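Local coordinates for microcompartments protein (Halothece sp. PCC 7418, PDB 5VGU) that probably helps build the protein shell of the beta-carboxysome as a hexamer-forming BMC-domain subunit, the CcmK4 paralogue that can also assemble with CcmK3, at residues K12-P15 and G16-A20; N97-R100 and F101-T105. One frame throughout, in Å; residues are numbered along the deposited sequence.

In the fold
Contacts 1 and 2 illustrate how the first turns of one helix and the whole of a short one are built according to their place in a BMC subunit. Contact 1 opens helix 14-27, straight after strand 5-12 of the antiparallel sheet, and every residue that touches in it is buried. Contact 2 forms helix 99-104 at the end of the modelled chain, largely exposed, with Val98 and Phe101 buried against Thr31 and a second subunit. Their centres lie 22 Å apart and they do not touch, yet both reach a second subunit of the hexamer. Both share helical backbone bonds; 12-20 adds one water and apolar side chains, 97-105 charged side chains, a serine hydroxyl hydrogen bond and an arginine laid on a ring.

Contact 1. Residues K12-P15 and G16-A20; sequences KGFP and GVLAA
Phe14 and Val17 meet one turn apart at the start of helix 14-27, where strand 5-12 of the BMC domain gives way to the helix. Phe14 has CG anti to its own nitrogen (chi1 178°), and this sets the ring beside the next turn: CD1 lies 4.0 Å from Val17 CG1, the two side chains crossing at about a right angle, while CE2 comes to 4.2 Å from Leu18 CB. Val17 is turned away from any staggered position (chi1 103°), with CG1 3.4 Å from Phe14 O. That carbonyl takes a hydrogen bond from Leu18 N at 3.0 Å and a weak one from Val17 N. Gly16 N donates a hydrogen bond to a water, 2.8 Å away, which donates in turn to Lys12 O. The Phe14 ring also meets Phe43 edge-to-face and its side chain packs on Ile36 of a second subunit, where Glu10 OE1 accepts from the Phe14 backbone N. Pro15, having no N-H to offer, suits a first turn, where no earlier helical carbonyl waits for one. A buried amide is thus satisfied through water, and one aromatic side chain joins the first turn to the subunit interface.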
loop_
_atom_site.group_PDB
_atom_site.type_symbol
_atom_site.label_atom_id
_atom_site.label_comp_id
_atom_site.label_asym_id
_atom_site.label_seq_id
_atom_site.Cartn_x
_atom_site.Cartn_y
_atom_site.Cartn_z
ATOM N N LYS A 12 9.641 9.943 8.727
ATOM C CA LYS A 12 8.258 10.238 8.396
ATOM C C LYS A 12 8.265 11.360 7.364
ATOM O O LYS A 12 8.745 12.464 7.649
ATOM C CB LYS A 12 7.483 10.642 9.649
ATOM C CG LYS A 12 5.969 10.779 9.444
ATOM C CD LYS A 12 5.306 9.423 9.252
ATOM C CE LYS A 12 3.816 9.502 9.522
ATOM N NZ LYS A 12 3.226 8.140 9.697
ATOM N N GLY A 13 7.756 11.072 6.171
ATOM C CA GLY A 13 7.709 12.041 5.086
ATOM C C GLY A 13 8.924 11.949 4.186
ATOM O O GLY A 13 10.033 11.617 4.611
ATOM N N PHE A 14 8.707 12.275 2.906
ATOM C CA PHE A 14 9.758 12.193 1.908
ATOM C C PHE A 14 10.757 13.342 2.051
ATOM O O PHE A 14 11.969 13.113 1.937
ATOM C CB PHE A 14 9.139 12.161 0.506
ATOM C CG PHE A 14 10.158 12.127 -0.592
ATOM C CD1 PHE A 14 10.761 10.941 -0.968
ATOM C CD2 PHE A 14 10.568 13.306 -1.201
ATOM C CE1 PHE A 14 11.741 10.931 -1.966
ATOM C CE2 PHE A 14 11.526 13.295 -2.197
ATOM C CZ PHE A 14 12.108 12.113 -2.579
ATOM N N PRO A 15 10.307 14.582 2.306
ATOM C CA PRO A 15 11.276 15.686 2.425
ATOM C C PRO A 15 12.384 15.403 3.435
ATOM O O PRO A 15 13.556 15.710 3.166
ATOM C CB PRO A 15 10.378 16.882 2.816
ATOM C CG PRO A 15 9.046 16.568 2.137
ATOM C CD PRO A 15 8.914 15.066 2.366
ATOM N N GLY A 16 12.062 14.769 4.567
ATOM C CA GLY A 16 13.099 14.441 5.534
ATOM C C GLY A 16 14.145 13.497 4.975
ATOM O O GLY A 16 15.332 13.622 5.279
ATOM N N VAL A 17 13.720 12.514 4.175
ATOM C CA VAL A 17 14.670 11.543 3.630
ATOM C C VAL A 17 15.508 12.178 2.530
ATOM O O VAL A 17 16.690 11.839 2.356
ATOM C CB VAL A 17 13.893 10.279 3.167
ATOM C CG1 VAL A 17 13.706 10.211 1.646
ATOM C CG2 VAL A 17 14.548 9.033 3.705
ATOM N N LEU A 18 14.930 13.128 1.792
ATOM C CA LEU A 18 15.694 13.886 0.807
ATOM C C LEU A 18 16.791 14.702 1.493
ATOM O O LEU A 18 17.959 14.674 1.081
ATOM C CB LEU A 18 14.746 14.792 0.012
ATOM C CG LEU A 18 15.331 15.843 -0.933
ATOM C CD1 LEU A 18 16.218 15.191 -1.977
ATOM C CD2 LEU A 18 14.231 16.653 -1.642
ATOM N N ALA A 19 16.434 15.395 2.574
ATOM C CA ALA A 19 17.418 16.155 3.345
ATOM C C ALA A 19 18.521 15.259 3.896
ATOM O O ALA A 19 19.711 15.604 3.829
ATOM C CB ALA A 19 16.721 16.903 4.478
ATOM N N ALA A 20 18.146 14.114 4.486
ATOM C CA ALA A 20 19.143 13.226 5.072
ATOM C C ALA A 20 20.071 12.647 4.009
ATOM O O ALA A 20 21.287 12.565 4.217
ATOM C CB ALA A 20 18.462 12.091 5.857
HETATM O O HOH W 1 9.554 14.680 5.858
#

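Contact 2. Residues N97-R100 and F101-T105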
loop_
_atom_site.group_PDB
_atom_site.type_symbol
_atom_site.label_atom_id
_atom_site.label_comp_id
_atom_site.label_asym_id
_atom_site.label_seq_id
_atom_site.Cartn_x
_atom_site.Cartn_y
_atom_site.Cartn_z
ATOM N N ASN A 97 23.214 1.555 -11.454
ATOM C CA ASN A 97 22.786 2.957 -11.497
ATOM C C ASN A 97 23.690 3.865 -10.660
ATOM O O ASN A 97 23.792 5.064 -10.943
ATOM C CB ASN A 97 21.333 3.026 -11.023
ATOM C CG ASN A 97 20.697 4.379 -11.233
ATOM O OD1 ASN A 97 20.927 5.036 -12.244
ATOM N ND2 ASN A 97 19.870 4.797 -10.275
ATOM N N VAL A 98 24.340 3.338 -9.615
ATOM C CA VAL A 98 25.133 4.166 -8.714
ATOM C C VAL A 98 26.619 3.819 -8.760
ATOM O O VAL A 98 27.397 4.346 -7.968
ATOM C CB VAL A 98 24.599 4.102 -7.268
ATOM C CG1 VAL A 98 23.155 4.603 -7.208
ATOM C CG2 VAL A 98 24.685 2.692 -6.700
ATOM N N GLU A 99 27.038 2.999 -9.723
ATOM C CA GLU A 99 28.436 2.567 -9.773
ATOM C C GLU A 99 29.399 3.755 -9.833
ATOM O O GLU A 99 30.436 3.756 -9.161
ATOM C CB GLU A 99 28.628 1.634 -10.972
ATOM C CG GLU A 99 30.051 1.136 -11.179
ATOM C CD GLU A 99 30.178 0.260 -12.415
ATOM O OE1 GLU A 99 29.156 -0.336 -12.836
ATOM O OE2 GLU A 99 31.290 0.202 -12.987
ATOM N N ARG A 100 29.087 4.767 -10.644
ATOM C CA ARG A 100 30.023 5.873 -10.805
ATOM C C ARG A 100 30.223 6.637 -9.500
ATOM O O ARG A 100 31.281 7.238 -9.292
ATOM C CB ARG A 100 29.547 6.817 -11.915
ATOM C CG ARG A 100 28.278 7.598 -11.636
ATOM C CD ARG A 100 27.808 8.260 -12.919
ATOM N NE ARG A 100 26.646 9.119 -12.750
ATOM C CZ ARG A 100 25.388 8.699 -12.733
ATOM N NH1 ARG A 100 25.092 7.403 -12.848
ATOM N NH2 ARG A 100 24.409 9.584 -12.592
ATOM N N PHE A 101 29.249 6.599 -8.586
ATOM C CA PHE A 101 29.463 7.250 -7.294
ATOM C C PHE A 101 30.274 6.371 -6.354
ATOM O O PHE A 101 31.019 6.887 -5.517
ATOM C CB PHE A 101 28.123 7.589 -6.659
ATOM C CG PHE A 101 27.234 8.379 -7.563
ATOM C CD1 PHE A 101 27.545 9.687 -7.887
ATOM C CD2 PHE A 101 26.110 7.793 -8.138
ATOM C CE1 PHE A 101 26.730 10.404 -8.745
ATOM C CE2 PHE A 101 25.303 8.506 -8.988
ATOM C CZ PHE A 101 25.616 9.812 -9.293
ATOM N N ARG A 102 30.155 5.052 -6.492
ATOM C CA ARG A 102 31.007 4.140 -5.733
ATOM C C ARG A 102 32.464 4.324 -6.130
ATOM O O ARG A 102 33.341 4.495 -5.276
ATOM C CB ARG A 102 30.557 2.698 -5.976
ATOM C CG ARG A 102 31.285 1.613 -5.171
ATOM C CD ARG A 102 30.919 0.238 -5.746
ATOM N NE ARG A 102 31.451 -0.885 -4.974
ATOM C CZ ARG A 102 31.200 -2.170 -5.239
ATOM N NH1 ARG A 102 30.423 -2.510 -6.257
ATOM N NH2 ARG A 102 31.735 -3.129 -4.488
ATOM N N GLU A 103 32.736 4.307 -7.436
ATOM C CA GLU A 103 34.082 4.604 -7.920
ATOM C C GLU A 103 34.621 5.903 -7.321
ATOM O O GLU A 103 35.803 5.989 -6.966
ATOM C CB GLU A 103 34.073 4.673 -9.449
ATOM C CG GLU A 103 33.950 3.309 -10.115
ATOM C CD GLU A 103 33.735 3.390 -11.621
ATOM O OE1 GLU A 103 33.188 4.405 -12.104
ATOM O OE2 GLU A 103 34.111 2.425 -12.323
ATOM N N SER A 104 33.765 6.923 -7.180
ATOM C CA SER A 104 34.225 8.223 -6.689
ATOM C C SER A 104 34.645 8.176 -5.221
ATOM O O SER A 104 35.514 8.953 -4.806
ATOM C CB SER A 104 33.132 9.273 -6.878
ATOM O OG SER A 104 32.846 9.470 -8.251
ATOM N N THR A 105 34.042 7.299 -4.419
ATOM C CA THR A 105 34.368 7.220 -2.992
ATOM C C THR A 105 35.754 6.608 -2.766
ATOM O O THR A 105 36.130 5.625 -3.408
ATOM C CB THR A 105 33.329 6.381 -2.204
ATOM O OG1 THR A 105 33.390 5.016 -2.631
ATOM C CG2 THR A 105 31.894 6.920 -2.401
#
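The short helix 99-104, with Val98 at its N-cap position, closes the modelled chain, and its first turn is built round Arg100 and Phe101. The two side chains run side by side and point the same way. Arg100 CG sits between the backbone N and the carbonyl carbon (chi1 67°), which lays its methylene over the Phe101 ring in a CH-pi contact, 4.0 Å from the centroid and 6° off the normal. The chain then extends along the ring until Phe101 CZ lies over a face of the guanidinium, 3.5 Å from Arg100 NH2, the two planes turned 45° apart. NH2 also forms a salt bridge with Glu84 of a second subunit. Against Phe101 CD2 rests Val98 CB, at 4.1 Å. Val98 O accepts from both Phe101 N and Arg102 N, as a carbonyl at the N-cap position can. Near the other end, Ser104 OG donates to Arg100 O over 2.9 Å, a carbonyl that also receives Ser104 N. Glu103 N binds Glu99 O at 2.9 Å, though the carboxylates of this pair approach to 3.7 Å between their OE2 atoms, their planes nearly perpendicular. Replacing Phe101 by an alanine would probably open a gap beside Val98 and leave the arginine chain without the surface that steers it toward Glu84. The ring thus probably helps to align the arginine for its bridge between subunits, while the neighbouring Glu99 and Glu103 carboxylates probably repel each other mildly.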